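Local coordinates for protein putative thioesterase (PDB 3CJY) that probably hydrolyses acyl-CoA thioesters, as a calcium-binding double-hotdog protein of the acyl-CoA thioesterase family, at residues G31-F36 with T67-V72; G148-E153 with W167-D172; R163-L168 with L221-I226; F184-P189 with G251-L256. All blocks are in the same frame, centred on the assembly; numbering follows the deposited sequence.

Interaction 1: G31-F36 with T67-V72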
loop_
_atom_site.group_PDB
_atom_site.type_symbol
_atom_site.label_atom_id
_atom_site.label_comp_id
_atom_site.label_asym_id
_atom_site.label_seq_id
_atom_site.Cartn_x
_atom_site.Cartn_y
_atom_site.Cartn_z
ATOM N N GLY A 31 8.544 -26.694 11.897
ATOM C CA GLY A 31 9.239 -26.223 13.061
ATOM C C GLY A 31 8.751 -24.875 13.469
ATOM O O GLY A 31 9.110 -24.350 14.522
ATOM N N HIS A 32 7.932 -24.304 12.595
ATOM C CA HIS A 32 7.361 -23.000 12.822
ATOM C C HIS A 32 5.873 -23.004 12.496
ATOM O O HIS A 32 5.410 -23.630 11.527
ATOM C CB HIS A 32 8.072 -21.961 11.976
ATOM C CG HIS A 32 9.561 -22.021 12.090
ATOM N ND1 HIS A 32 10.304 -23.029 11.512
ATOM C CD2 HIS A 32 10.443 -21.229 12.746
ATOM C CE1 HIS A 32 11.581 -22.859 11.810
ATOM N NE2 HIS A 32 11.692 -21.772 12.554
ATOM N N ALA A 33 5.146 -22.300 13.337
ATOM C CA ALA A 33 3.711 -22.126 13.188
ATOM C C ALA A 33 3.354 -20.800 13.823
ATOM O O ALA A 33 3.462 -20.626 15.058
ATOM C CB ALA A 33 2.985 -23.227 13.847
ATOM N N TYR A 34 2.899 -19.869 12.996
ATOM C CA TYR A 34 2.509 -18.552 13.483
ATOM C C TYR A 34 1.309 -18.085 12.691
ATOM O O TYR A 34 1.010 -18.593 11.601
ATOM C CB TYR A 34 3.674 -17.546 13.392
ATOM C CG TYR A 34 4.353 -17.609 12.053
ATOM C CD1 TYR A 34 3.914 -16.837 10.975
ATOM C CD2 TYR A 34 5.408 -18.495 11.845
ATOM C CE1 TYR A 34 4.514 -16.946 9.738
ATOM C CE2 TYR A 34 6.007 -18.600 10.621
ATOM C CZ TYR A 34 5.549 -17.839 9.571
ATOM O OH TYR A 34 6.202 -17.969 8.366
ATOM N N LEU A 35 0.629 -17.115 13.267
ATOM C CA LEU A 35 -0.536 -16.499 12.667
ATOM C C LEU A 35 -0.180 -15.930 11.301
ATOM O O LEU A 35 0.795 -15.175 11.125
ATOM C CB LEU A 35 -1.096 -15.403 13.592
ATOM C CG LEU A 35 -2.344 -14.656 13.113
ATOM C CD1 LEU A 35 -3.563 -15.563 12.947
ATOM C CD2 LEU A 35 -2.638 -13.511 14.110
ATOM N N PHE A 36 -0.964 -16.398 10.334
ATOM C CA PHE A 36 -0.903 -15.945 8.948
ATOM C C PHE A 36 -1.089 -14.425 8.879
ATOM O O PHE A 36 -2.012 -13.873 9.454
ATOM C CB PHE A 36 -1.989 -16.709 8.145
ATOM C CG PHE A 36 -2.078 -16.353 6.694
ATOM C CD1 PHE A 36 -0.958 -16.193 5.916
ATOM C CD2 PHE A 36 -3.334 -16.255 6.111
ATOM C CE1 PHE A 36 -1.075 -15.898 4.552
ATOM C CE2 PHE A 36 -3.467 -15.943 4.761
ATOM C CZ PHE A 36 -2.328 -15.793 3.993
ATOM N N THR A 67 3.289 -13.820 16.022
ATOM C CA THR A 67 2.246 -14.348 16.898
ATOM C C THR A 67 2.260 -15.887 16.778
ATOM O O THR A 67 1.756 -16.451 15.827
ATOM C CB THR A 67 0.868 -13.807 16.563
ATOM O OG1 THR A 67 0.943 -12.384 16.558
ATOM C CG2 THR A 67 -0.183 -14.272 17.590
ATOM N N PRO A 68 2.890 -16.552 17.736
ATOM C CA PRO A 68 2.957 -17.989 17.677
ATOM C C PRO A 68 1.613 -18.674 17.716
ATOM O O PRO A 68 0.632 -18.176 18.294
ATOM C CB PRO A 68 3.739 -18.352 18.954
ATOM C CG PRO A 68 4.386 -17.075 19.403
ATOM C CD PRO A 68 3.473 -16.007 18.967
ATOM N N LEU A 69 1.557 -19.831 17.076
ATOM C CA LEU A 69 0.383 -20.695 17.214
ATOM C C LEU A 69 0.042 -20.854 18.689
ATOM O O LEU A 69 0.915 -21.083 19.531
ATOM C CB LEU A 69 0.685 -22.084 16.662
ATOM C CG LEU A 69 -0.335 -23.196 16.783
ATOM C CD1 LEU A 69 -1.665 -22.908 16.038
ATOM C CD2 LEU A 69 0.328 -24.488 16.249
ATOM N N GLY A 70 -1.239 -20.738 18.984
ATOM C CA GLY A 70 -1.728 -20.911 20.325
ATOM C C GLY A 70 -1.820 -19.650 21.176
ATOM O O GLY A 70 -2.370 -19.684 22.290
ATOM N N SER A 71 -1.256 -18.550 20.687
ATOM C CA SER A 71 -1.329 -17.280 21.425
ATOM C C SER A 71 -2.738 -16.726 21.420
ATOM O O SER A 71 -3.547 -16.993 20.533
ATOM C CB SER A 71 -0.518 -16.151 20.765
ATOM O OG SER A 71 0.725 -16.537 20.214
ATOM N N VAL A 72 -2.994 -15.905 22.421
ATOM C CA VAL A 72 -4.201 -15.103 22.454
ATOM C C VAL A 72 -3.759 -13.744 21.898
ATOM O O VAL A 72 -2.846 -13.079 22.432
ATOM C CB VAL A 72 -4.821 -14.933 23.862
ATOM C CG1 VAL A 72 -5.957 -13.911 23.795
ATOM C CG2 VAL A 72 -5.324 -16.276 24.422
HETATM O O HOH W 1 2.625 -13.943 13.013
#
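Ala33, just ahead of strand 34-35, and Leu35 within it reach across to Thr67 and Leu69, and two backbone hydrogen bonds enclose Tyr34 and Pro68 between them. Leu69 N donates to Ala33 O at 2.9 Å, arriving from above the carbonyl plane, whereas Leu35 N meets Thr67 O at 2.9 Å almost in line with the carbonyl (C=O...N 165°). A water extends this ladder: it donates to Leu35 O and accepts from Thr67 N, 3.1 Å away. Proline has no N-H to give, and Pro68 CA lies 4.3 Å from Tyr34 CA in a single bridge. Pro68 also opens a type II turn, in which its carbonyl oxygen accepts from both Ser71 N and Ser71 OG. Apolar contact is slight, chiefly Ala33 CB against Leu69 CD2 at 3.8 Å, with Leu69 also resting on Pro23. The pairing of this loop with strand 34-35, inside the N-terminal hotdog domain, therefore rests mainly on main-chain polarity, with one water making up the third rung.

Interaction 2: G148-E153 with W167-D172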
loop_
_atom_site.group_PDB
_atom_site.type_symbol
_atom_site.label_atom_id
_atom_site.label_comp_id
_atom_site.label_asym_id
_atom_site.label_seq_id
_atom_site.Cartn_x
_atom_site.Cartn_y
_atom_site.Cartn_z
ATOM N N GLY A 148 -6.820 -25.441 4.063
ATOM C CA GLY A 148 -8.206 -25.043 3.886
ATOM C C GLY A 148 -8.484 -24.278 2.600
ATOM O O GLY A 148 -9.603 -23.852 2.372
ATOM N N ILE A 149 -7.484 -24.168 1.742
ATOM C CA ILE A 149 -7.648 -23.430 0.511
ATOM C C ILE A 149 -7.347 -24.319 -0.674
ATOM O O ILE A 149 -6.344 -25.027 -0.685
ATOM C CB ILE A 149 -6.665 -22.224 0.451
ATOM C CG1 ILE A 149 -6.760 -21.362 1.728
ATOM C CG2 ILE A 149 -6.929 -21.408 -0.804
ATOM C CD1 ILE A 149 -8.167 -20.776 1.995
ATOM N N GLU A 150 -8.256 -24.313 -1.642
ATOM C CA GLU A 150 -8.051 -25.026 -2.888
ATOM C C GLU A 150 -7.306 -24.090 -3.861
ATOM O O GLU A 150 -7.754 -22.966 -4.126
ATOM C CB GLU A 150 -9.385 -25.533 -3.463
ATOM C CG GLU A 150 -9.192 -26.404 -4.712
ATOM C CD GLU A 150 -10.491 -26.991 -5.215
ATOM O OE1 GLU A 150 -11.578 -26.625 -4.675
ATOM O OE2 GLU A 150 -10.407 -27.796 -6.167
ATOM N N VAL A 151 -6.154 -24.536 -4.350
ATOM C CA VAL A 151 -5.303 -23.704 -5.217
ATOM C C VAL A 151 -5.038 -24.324 -6.555
ATOM O O VAL A 151 -4.624 -25.486 -6.645
ATOM C CB VAL A 151 -3.932 -23.414 -4.510
ATOM C CG1 VAL A 151 -3.054 -22.470 -5.289
ATOM C CG2 VAL A 151 -4.114 -22.890 -3.066
ATOM N N ARG A 152 -5.305 -23.561 -7.598
ATOM C CA ARG A 152 -5.009 -23.999 -8.937
ATOM C C ARG A 152 -4.110 -22.997 -9.666
ATOM O O ARG A 152 -4.116 -21.792 -9.389
ATOM C CB ARG A 152 -6.288 -24.205 -9.703
ATOM C CG ARG A 152 -7.147 -25.296 -9.063
ATOM C CD ARG A 152 -8.419 -25.529 -9.848
ATOM N NE ARG A 152 -9.278 -26.513 -9.164
ATOM C CZ ARG A 152 -10.498 -26.811 -9.571
ATOM N NH1 ARG A 152 -10.984 -26.280 -10.673
ATOM N NH2 ARG A 152 -11.233 -27.654 -8.878
ATOM N N GLU A 153 -3.337 -23.522 -10.607
ATOM C CA GLU A 153 -2.398 -22.686 -11.391
ATOM C C GLU A 153 -3.123 -21.992 -12.530
ATOM O O GLU A 153 -3.626 -22.661 -13.430
ATOM C CB GLU A 153 -1.303 -23.536 -12.019
ATOM C CG GLU A 153 -0.452 -24.320 -11.080
ATOM C CD GLU A 153 0.536 -23.475 -10.273
ATOM O OE1 GLU A 153 0.684 -22.269 -10.592
ATOM O OE2 GLU A 153 1.183 -24.035 -9.335
ATOM N N TRP A 167 -5.729 -19.473 -8.991
ATOM C CA TRP A 167 -7.127 -19.520 -8.619
ATOM C C TRP A 167 -7.159 -20.050 -7.177
ATOM O O TRP A 167 -6.591 -21.109 -6.853
ATOM C CB TRP A 167 -7.966 -20.429 -9.525
ATOM C CG TRP A 167 -8.294 -19.885 -10.858
ATOM C CD1 TRP A 167 -7.801 -20.310 -12.050
ATOM C CD2 TRP A 167 -9.195 -18.822 -11.151
ATOM N NE1 TRP A 167 -8.362 -19.602 -13.071
ATOM C CE2 TRP A 167 -9.193 -18.649 -12.556
ATOM C CE3 TRP A 167 -9.987 -17.991 -10.390
ATOM C CZ2 TRP A 167 -10.010 -17.697 -13.194
ATOM C CZ3 TRP A 167 -10.781 -17.041 -11.023
ATOM C CH2 TRP A 167 -10.791 -16.908 -12.397
ATOM N N LEU A 168 -7.857 -19.327 -6.319
ATOM C CA LEU A 168 -7.990 -19.680 -4.906
ATOM C C LEU A 168 -9.442 -19.800 -4.499
ATOM O O LEU A 168 -10.266 -19.020 -4.901
ATOM C CB LEU A 168 -7.354 -18.614 -3.998
ATOM C CG LEU A 168 -5.889 -18.294 -4.267
ATOM C CD1 LEU A 168 -5.488 -17.096 -3.353
ATOM C CD2 LEU A 168 -4.985 -19.505 -4.090
ATOM N N ARG A 169 -9.740 -20.810 -3.702
ATOM C CA ARG A 169 -11.098 -20.987 -3.229
ATOM C C ARG A 169 -11.075 -21.565 -1.826
ATOM O O ARG A 169 -10.413 -22.608 -1.584
ATOM C CB ARG A 169 -11.888 -21.912 -4.149
ATOM C CG ARG A 169 -13.349 -22.003 -3.672
ATOM C CD ARG A 169 -14.214 -22.807 -4.591
ATOM N NE ARG A 169 -13.811 -24.200 -4.771
ATOM C CZ ARG A 169 -14.431 -25.010 -5.640
ATOM N NH1 ARG A 169 -15.455 -24.550 -6.346
ATOM N NH2 ARG A 169 -14.043 -26.274 -5.819
ATOM N N ARG A 170 -11.769 -20.893 -0.920
ATOM C CA ARG A 170 -11.929 -21.410 0.456
ATOM C C ARG A 170 -12.777 -22.670 0.437
ATOM O O ARG A 170 -13.916 -22.693 -0.097
ATOM C CB ARG A 170 -12.553 -20.388 1.399
ATOM C CG ARG A 170 -11.571 -19.314 1.809
ATOM C CD ARG A 170 -12.177 -18.250 2.563
ATOM N NE ARG A 170 -12.676 -18.743 3.814
ATOM C CZ ARG A 170 -12.862 -17.959 4.871
ATOM N NH1 ARG A 170 -12.546 -16.669 4.806
ATOM N NH2 ARG A 170 -13.318 -18.474 6.000
ATOM N N LYS A 171 -12.236 -23.724 1.031
ATOM C CA LYS A 171 -12.960 -24.988 1.096
ATOM C C LYS A 171 -14.203 -24.881 1.980
ATOM O O LYS A 171 -15.114 -25.687 1.861
ATOM C CB LYS A 171 -12.038 -26.125 1.571
ATOM C CG LYS A 171 -10.957 -26.516 0.499
ATOM C CD LYS A 171 -10.007 -27.616 0.994
ATOM C CE LYS A 171 -8.772 -27.739 0.130
ATOM N NZ LYS A 171 -7.914 -28.874 0.634
ATOM N N ASP A 172 -14.211 -23.907 2.874
ATOM C CA ASP A 172 -15.335 -23.725 3.789
ATOM C C ASP A 172 -16.503 -22.926 3.192
ATOM O O ASP A 172 -17.512 -22.671 3.859
ATOM C CB ASP A 172 -14.882 -23.139 5.127
ATOM C CG ASP A 172 -14.397 -21.727 5.020
ATOM O OD1 ASP A 172 -14.491 -21.109 3.936
ATOM O OD2 ASP A 172 -13.902 -21.239 6.052
HETATM O O HOH W 2 -11.549 -22.809 4.054
HETATM O O HOH W 3 -12.928 -25.335 -2.594
#
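A beta hairpin of the C-terminal hotdog domain, strand 149-153 with strand 163-170, brings Glu150 beside Arg169 on one face of the sheet and Val151 beside Leu168 on the other. Glu150 and Arg169 are a hydrogen-bonded pair, and both side chains leave with CG trans to the main-chain nitrogen (chi1 -175° and -176°), which lays them side by side. Arg169 then bends at chi3, bringing NH2 to 2.7 Å from Glu150 OE1 on the syn side of the carboxylate; NE adds a weak bond to the same oxygen. The carboxylate and guanidinium planes stand 50° apart. A water joins Glu150 OE1 to Arg169 NE, while Arg152 NH2 comes from above the carboxylate plane to Glu150 OE2 at 2.8 Å and Arg152 NH1 pairs with Asp128 OD1. A glutamine in place of Glu150 would probably leave Arg169 without its acidic mate and Arg152 leaning on Asp128, the two like charges less well balanced. In the antiparallel ladder, Arg152 and Trp167 form a further hydrogen-bonded pair, exchanging two N-H...O bonds. The opposite face, largely apolar, turns to helix 178-185: Val151 CG2 touches Leu168 CD2 at 3.6 Å, and Ile149 CD1 lies on Arg170 CG at 3.7 Å, with Phe184 packed against Ile149, Leu168 and Arg170. The Arg170 guanidinium grips Asp172 side-on through NE and NH2. Lys171 N donates to Gly148 O, and the extended lysine chain delivers NZ to Glu147 O.

Interaction 3: R163-L168 with L221-I226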
loop_
_atom_site.group_PDB
_atom_site.type_symbol
_atom_site.label_atom_id
_atom_site.label_comp_id
_atom_site.label_asym_id
_atom_site.label_seq_id
_atom_site.Cartn_x
_atom_site.Cartn_y
_atom_site.Cartn_z
ATOM N N ARG A 163 5.596 -12.673 -12.357
ATOM C CA ARG A 163 4.186 -12.916 -12.086
ATOM C C ARG A 163 3.840 -14.330 -11.646
ATOM O O ARG A 163 4.453 -15.318 -12.070
ATOM C CB ARG A 163 3.312 -12.511 -13.277
ATOM C CG ARG A 163 3.449 -11.059 -13.747
ATOM C CD ARG A 163 2.491 -10.734 -14.829
ATOM N NE ARG A 163 2.597 -9.337 -15.256
ATOM C CZ ARG A 163 1.910 -8.318 -14.736
ATOM N NH1 ARG A 163 1.076 -8.484 -13.744
ATOM N NH2 ARG A 163 2.088 -7.081 -15.208
ATOM N N THR A 164 2.815 -14.375 -10.813
ATOM C CA THR A 164 2.187 -15.624 -10.332
ATOM C C THR A 164 0.681 -15.382 -10.309
ATOM O O THR A 164 0.200 -14.404 -9.711
ATOM C CB THR A 164 2.716 -16.062 -8.975
ATOM O OG1 THR A 164 4.107 -16.418 -9.091
ATOM C CG2 THR A 164 1.903 -17.241 -8.411
ATOM N N ARG A 165 -0.042 -16.239 -11.026
ATOM C CA ARG A 165 -1.513 -16.178 -11.092
ATOM C C ARG A 165 -2.116 -17.497 -10.644
ATOM O O ARG A 165 -1.852 -18.547 -11.210
ATOM C CB ARG A 165 -1.980 -15.807 -12.479
ATOM C CG ARG A 165 -1.522 -14.461 -12.922
ATOM C CD ARG A 165 -1.728 -14.164 -14.381
ATOM N NE ARG A 165 -1.609 -12.734 -14.595
ATOM C CZ ARG A 165 -1.164 -12.171 -15.697
ATOM N NH1 ARG A 165 -0.736 -12.933 -16.685
ATOM N NH2 ARG A 165 -1.123 -10.854 -15.785
ATOM N N LEU A 166 -2.829 -17.428 -9.525
ATOM C CA LEU A 166 -3.465 -18.591 -8.910
ATOM C C LEU A 166 -4.980 -18.398 -8.776
ATOM O O LEU A 166 -5.445 -17.299 -8.461
ATOM C CB LEU A 166 -2.882 -18.767 -7.487
ATOM C CG LEU A 166 -1.381 -18.914 -7.380
ATOM C CD1 LEU A 166 -1.043 -18.980 -5.860
ATOM C CD2 LEU A 166 -0.932 -20.155 -8.036
ATOM N N TRP A 167 -5.729 -19.473 -8.991
ATOM C CA TRP A 167 -7.127 -19.520 -8.619
ATOM C C TRP A 167 -7.159 -20.050 -7.177
ATOM O O TRP A 167 -6.591 -21.109 -6.853
ATOM C CB TRP A 167 -7.966 -20.429 -9.525
ATOM C CG TRP A 167 -8.294 -19.885 -10.858
ATOM C CD1 TRP A 167 -7.801 -20.310 -12.050
ATOM C CD2 TRP A 167 -9.195 -18.822 -11.151
ATOM N NE1 TRP A 167 -8.362 -19.602 -13.071
ATOM C CE2 TRP A 167 -9.193 -18.649 -12.556
ATOM C CE3 TRP A 167 -9.987 -17.991 -10.390
ATOM C CZ2 TRP A 167 -10.010 -17.697 -13.194
ATOM C CZ3 TRP A 167 -10.781 -17.041 -11.023
ATOM C CH2 TRP A 167 -10.791 -16.908 -12.397
ATOM N N LEU A 168 -7.857 -19.327 -6.319
ATOM C CA LEU A 168 -7.990 -19.680 -4.906
ATOM C C LEU A 168 -9.442 -19.800 -4.499
ATOM O O LEU A 168 -10.266 -19.020 -4.901
ATOM C CB LEU A 168 -7.354 -18.614 -3.998
ATOM C CG LEU A 168 -5.889 -18.294 -4.267
ATOM C CD1 LEU A 168 -5.488 -17.096 -3.353
ATOM C CD2 LEU A 168 -4.985 -19.505 -4.090
ATOM N N LEU A 221 -9.357 -15.017 -8.537
ATOM C CA LEU A 221 -8.094 -14.961 -9.263
ATOM C C LEU A 221 -7.169 -14.054 -8.442
ATOM O O LEU A 221 -7.419 -12.848 -8.301
ATOM C CB LEU A 221 -8.265 -14.414 -10.668
ATOM C CG LEU A 221 -6.965 -14.416 -11.452
ATOM C CD1 LEU A 221 -6.345 -15.816 -11.584
ATOM C CD2 LEU A 221 -7.212 -13.764 -12.811
ATOM N N CYS A 222 -6.075 -14.671 -7.980
ATOM C CA CYS A 222 -5.034 -14.043 -7.159
ATOM C C CYS A 222 -3.888 -13.758 -8.146
ATOM O O CYS A 222 -3.094 -14.624 -8.517
ATOM C CB CYS A 222 -4.633 -14.959 -6.008
ATOM S SG CYS A 222 -3.260 -14.327 -5.040
ATOM N N ASP A 223 -3.862 -12.507 -8.588
ATOM C CA ASP A 223 -3.008 -12.051 -9.687
ATOM C C ASP A 223 -1.880 -11.162 -9.175
ATOM O O ASP A 223 -2.091 -9.988 -8.917
ATOM C CB ASP A 223 -4.001 -11.283 -10.611
ATOM C CG ASP A 223 -3.392 -10.753 -11.888
ATOM O OD1 ASP A 223 -2.278 -11.143 -12.244
ATOM O OD2 ASP A 223 -4.094 -9.926 -12.528
HETATM N N MSE A 224 -0.697 -11.763 -9.066
HETATM C CA MSE A 224 0.476 -11.220 -8.393
HETATM C C MSE A 224 1.668 -10.930 -9.237
HETATM O O MSE A 224 1.950 -11.593 -10.251
HETATM C CB MSE A 224 0.932 -12.230 -7.297
HETATM C CG MSE A 224 -0.124 -12.548 -6.265
HETATM SE SE MSE A 224 0.296 -13.785 -4.891
HETATM C CE MSE A 224 0.199 -15.364 -5.979
ATOM N N ILE A 225 2.398 -9.904 -8.813
ATOM C CA ILE A 225 3.678 -9.592 -9.422
ATOM C C ILE A 225 4.688 -9.227 -8.338
ATOM O O ILE A 225 4.358 -8.542 -7.350
ATOM C CB ILE A 225 3.563 -8.435 -10.507
ATOM C CG1 ILE A 225 4.876 -8.247 -11.249
ATOM C CG2 ILE A 225 3.121 -7.129 -9.818
ATOM C CD1 ILE A 225 4.773 -7.417 -12.535
ATOM N N ILE A 226 5.921 -9.673 -8.530
ATOM C CA ILE A 226 7.076 -9.218 -7.718
ATOM C C ILE A 226 7.931 -8.440 -8.722
ATOM O O ILE A 226 8.607 -9.010 -9.568
ATOM C CB ILE A 226 7.931 -10.398 -7.155
ATOM C CG1 ILE A 226 7.083 -11.356 -6.331
ATOM C CG2 ILE A 226 9.047 -9.824 -6.340
ATOM C CD1 ILE A 226 6.435 -10.727 -5.088
HETATM O O HOH W 4 0.315 -10.933 -12.336
HETATM O O HOH W 5 -2.955 -8.874 -14.551
#
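Charge pairing between Arg165 and Asp223 leads the polar contacts on one face of the strands. Arg165 NE points at Asp223 OD1, 2.9 Å away and nearly straight (172°); the oxygen lies in the guanidinium plane, yet the donor stands above the carboxylate plane. One water ties Asp223 OD1 to Arg163 NH1 and Met224 O, a second links Asp223 OD2 to Arg165 NH2, and Trp241 NE1 also donates to OD2. Main-chain bonds come in two reciprocal pairs, Thr164 with Met224 and Leu166 with Cys222. They join strands 163-170 and 220-230 as antiparallel neighbours in the C-terminal hotdog sheet, whose other face receives helix 188-196. Apolar contacts divide between the two faces. Beside the charges, Ile225 CD1 sits over the centre of the Arg163 guanidinium, and Leu221 CB makes a CH-pi contact with the six-membered ring of Trp167, 4.0 Å from its centroid. On the helix side, the selenomethionine Met224, bent at chi3 (-75°), brings CE to 3.5 Å from Thr164 CG2 and 3.8 Å from Leu166 CD1, while Leu168 CD1 touches Cys222 CB.

Interaction 4: F184-P189 with G251-L256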
loop_
_atom_site.group_PDB
_atom_site.type_symbol
_atom_site.label_atom_id
_atom_site.label_comp_id
_atom_site.label_asym_id
_atom_site.label_seq_id
_atom_site.Cartn_x
_atom_site.Cartn_y
_atom_site.Cartn_z
ATOM N N PHE A 184 -6.318 -13.707 0.985
ATOM C CA PHE A 184 -5.807 -14.044 -0.332
ATOM C C PHE A 184 -4.727 -13.083 -0.837
ATOM O O PHE A 184 -3.830 -13.456 -1.615
ATOM C CB PHE A 184 -6.950 -14.139 -1.352
ATOM C CG PHE A 184 -7.865 -15.330 -1.149
ATOM C CD1 PHE A 184 -7.437 -16.455 -0.443
ATOM C CD2 PHE A 184 -9.086 -15.391 -1.805
ATOM C CE1 PHE A 184 -8.251 -17.615 -0.384
ATOM C CE2 PHE A 184 -9.917 -16.527 -1.702
ATOM C CZ PHE A 184 -9.486 -17.618 -0.960
ATOM N N ALA A 185 -4.825 -11.819 -0.405
ATOM C CA ALA A 185 -3.837 -10.794 -0.729
ATOM C C ALA A 185 -2.455 -11.182 -0.176
ATOM O O ALA A 185 -1.434 -10.843 -0.737
ATOM C CB ALA A 185 -4.247 -9.376 -0.152
ATOM N N ASP A 186 -2.448 -11.901 0.952
ATOM C CA ASP A 186 -1.182 -12.311 1.586
ATOM C C ASP A 186 -0.600 -13.625 1.053
ATOM O O ASP A 186 0.190 -14.299 1.728
ATOM C CB ASP A 186 -1.315 -12.323 3.088
ATOM C CG ASP A 186 0.051 -12.328 3.814
ATOM O OD1 ASP A 186 0.967 -11.614 3.384
ATOM O OD2 ASP A 186 0.195 -13.063 4.816
ATOM N N PHE A 187 -0.937 -13.945 -0.189
ATOM C CA PHE A 187 -0.288 -15.022 -0.910
ATOM C C PHE A 187 0.975 -14.522 -1.677
ATOM O O PHE A 187 1.684 -15.280 -2.321
ATOM C CB PHE A 187 -1.262 -15.707 -1.863
ATOM C CG PHE A 187 -2.061 -16.814 -1.234
ATOM C CD1 PHE A 187 -2.908 -16.560 -0.164
ATOM C CD2 PHE A 187 -1.985 -18.110 -1.754
ATOM C CE1 PHE A 187 -3.633 -17.554 0.427
ATOM C CE2 PHE A 187 -2.739 -19.131 -1.183
ATOM C CZ PHE A 187 -3.573 -18.839 -0.095
ATOM N N LEU A 188 1.306 -13.247 -1.511
ATOM C CA LEU A 188 2.479 -12.691 -2.207
ATOM C C LEU A 188 3.781 -13.379 -1.815
ATOM O O LEU A 188 4.674 -13.434 -2.627
ATOM C CB LEU A 188 2.593 -11.164 -2.080
ATOM C CG LEU A 188 1.778 -10.397 -3.100
ATOM C CD1 LEU A 188 1.619 -8.941 -2.726
ATOM C CD2 LEU A 188 2.406 -10.553 -4.503
ATOM N N PRO A 189 3.930 -13.827 -0.545
ATOM C CA PRO A 189 5.199 -14.560 -0.285
ATOM C C PRO A 189 5.421 -15.779 -1.210
ATOM O O PRO A 189 6.539 -16.102 -1.587
ATOM C CB PRO A 189 5.092 -14.899 1.207
ATOM C CG PRO A 189 4.198 -13.820 1.762
ATOM C CD PRO A 189 3.186 -13.551 0.710
ATOM N N GLY A 251 -3.789 -5.263 -3.309
ATOM C CA GLY A 251 -2.961 -5.317 -2.121
ATOM C C GLY A 251 -1.504 -5.229 -2.498
ATOM O O GLY A 251 -1.138 -5.261 -3.656
ATOM N N ALA A 252 -0.711 -5.068 -1.485
ATOM C CA ALA A 252 0.729 -4.986 -1.668
ATOM C C ALA A 252 1.420 -5.206 -0.351
ATOM O O ALA A 252 0.821 -5.124 0.697
ATOM C CB ALA A 252 1.109 -3.636 -2.228
ATOM N N GLN A 253 2.710 -5.508 -0.445
ATOM C CA GLN A 253 3.587 -5.641 0.716
ATOM C C GLN A 253 5.045 -5.625 0.309
ATOM O O GLN A 253 5.391 -5.785 -0.859
ATOM C CB GLN A 253 3.379 -6.941 1.480
ATOM C CG GLN A 253 3.671 -8.207 0.643
ATOM C CD GLN A 253 3.470 -9.479 1.432
ATOM O OE1 GLN A 253 4.445 -10.065 1.926
ATOM N NE2 GLN A 253 2.216 -9.896 1.586
ATOM N N SER A 254 5.874 -5.387 1.312
ATOM C CA SER A 254 7.323 -5.491 1.209
ATOM C C SER A 254 7.723 -6.664 2.042
ATOM O O SER A 254 7.037 -7.000 3.004
ATOM C CB SER A 254 8.032 -4.218 1.653
ATOM O OG SER A 254 7.657 -3.162 0.793
ATOM N N LEU A 255 8.813 -7.299 1.661
ATOM C CA LEU A 255 9.282 -8.508 2.317
ATOM C C LEU A 255 10.763 -8.496 2.592
ATOM O O LEU A 255 11.554 -7.939 1.828
ATOM C CB LEU A 255 8.980 -9.722 1.436
ATOM C CG LEU A 255 7.562 -10.018 0.884
ATOM C CD1 LEU A 255 7.412 -9.550 -0.553
ATOM C CD2 LEU A 255 7.256 -11.522 0.953
ATOM N N LEU A 256 11.129 -9.143 3.704
ATOM C CA LEU A 256 12.536 -9.321 4.093
ATOM C C LEU A 256 12.939 -10.658 3.510
ATOM O O LEU A 256 12.279 -11.695 3.723
ATOM C CB LEU A 256 12.689 -9.361 5.617
ATOM C CG LEU A 256 14.115 -9.563 6.135
ATOM C CD1 LEU A 256 14.771 -8.234 6.117
ATOM C CD2 LEU A 256 14.125 -10.139 7.537
HETATM O O HOH W 6 -0.068 -8.581 0.217
#
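Gln253, on strand 247-256, reaches across to Asp186, Leu188 and Pro189 where helix 178-185 gives way to helix 188-196. From CB, its CG lies between the backbone nitrogen and the carbonyl carbon (chi1 62°), and the chain then runs out straight, carrying the amide toward the inter-helix turn. CG passes Leu188 CD1 at 4.0 Å, the two side chains sliding past each other in opposite directions. Gln253 CD rests at 4.0 Å from Leu188 CB. At the tip the amide divides its work. OE1 accepts from Ser204 OG on the adjacent strand and lies 3.8 Å from Pro189 CG. NE2 donates to Asp186 OD1 at 2.8 Å, with the oxygen near the amide plane and the carboxylate only 23° from coplanar. NE2 also donates to a water, 3.0 Å away, which in turn donates to Ala185 O. Asn207 ND2 gives Asp186 OD1 a second donor. Replacing this glutamine with a leucine would probably leave Asp186 OD1 leaning on Asn207, the water without the N-H it accepts, and Ser204 OG without its acceptor. Further along, Leu255 CD2 packs against Pro189 CG at 3.9 Å. At the other end, Gly251 passes close to Ala185, where a CB would be tight against the alanine methyl. Helical segments lying on the concave face of an antiparallel sheet, as here, are the hallmark of the hotdog fold.

Overall arrangement
The four contacts come from two hotdog domains in tandem. Interaction 1 lies in the N-terminal one and closes along the chain before the others open; interactions 2, 3 and 4 fall in the C-terminal one. Interactions 2 and 3, centres about 12 Å apart, share Trp167 and Leu168, because strand 163-170 pairs with 149-153 along one edge and with 220-230 along the other. Interaction 4, its centre about 11 Å from that of interaction 3, adds the helical layer, Phe184 packing on Leu168; the segments of these two alternate along the chain. Although the centres of interactions 1 and 4 are about 18 Å apart, Phe36 of interaction 1 touches Asp186 and Phe187 of interaction 4, joining the two domains.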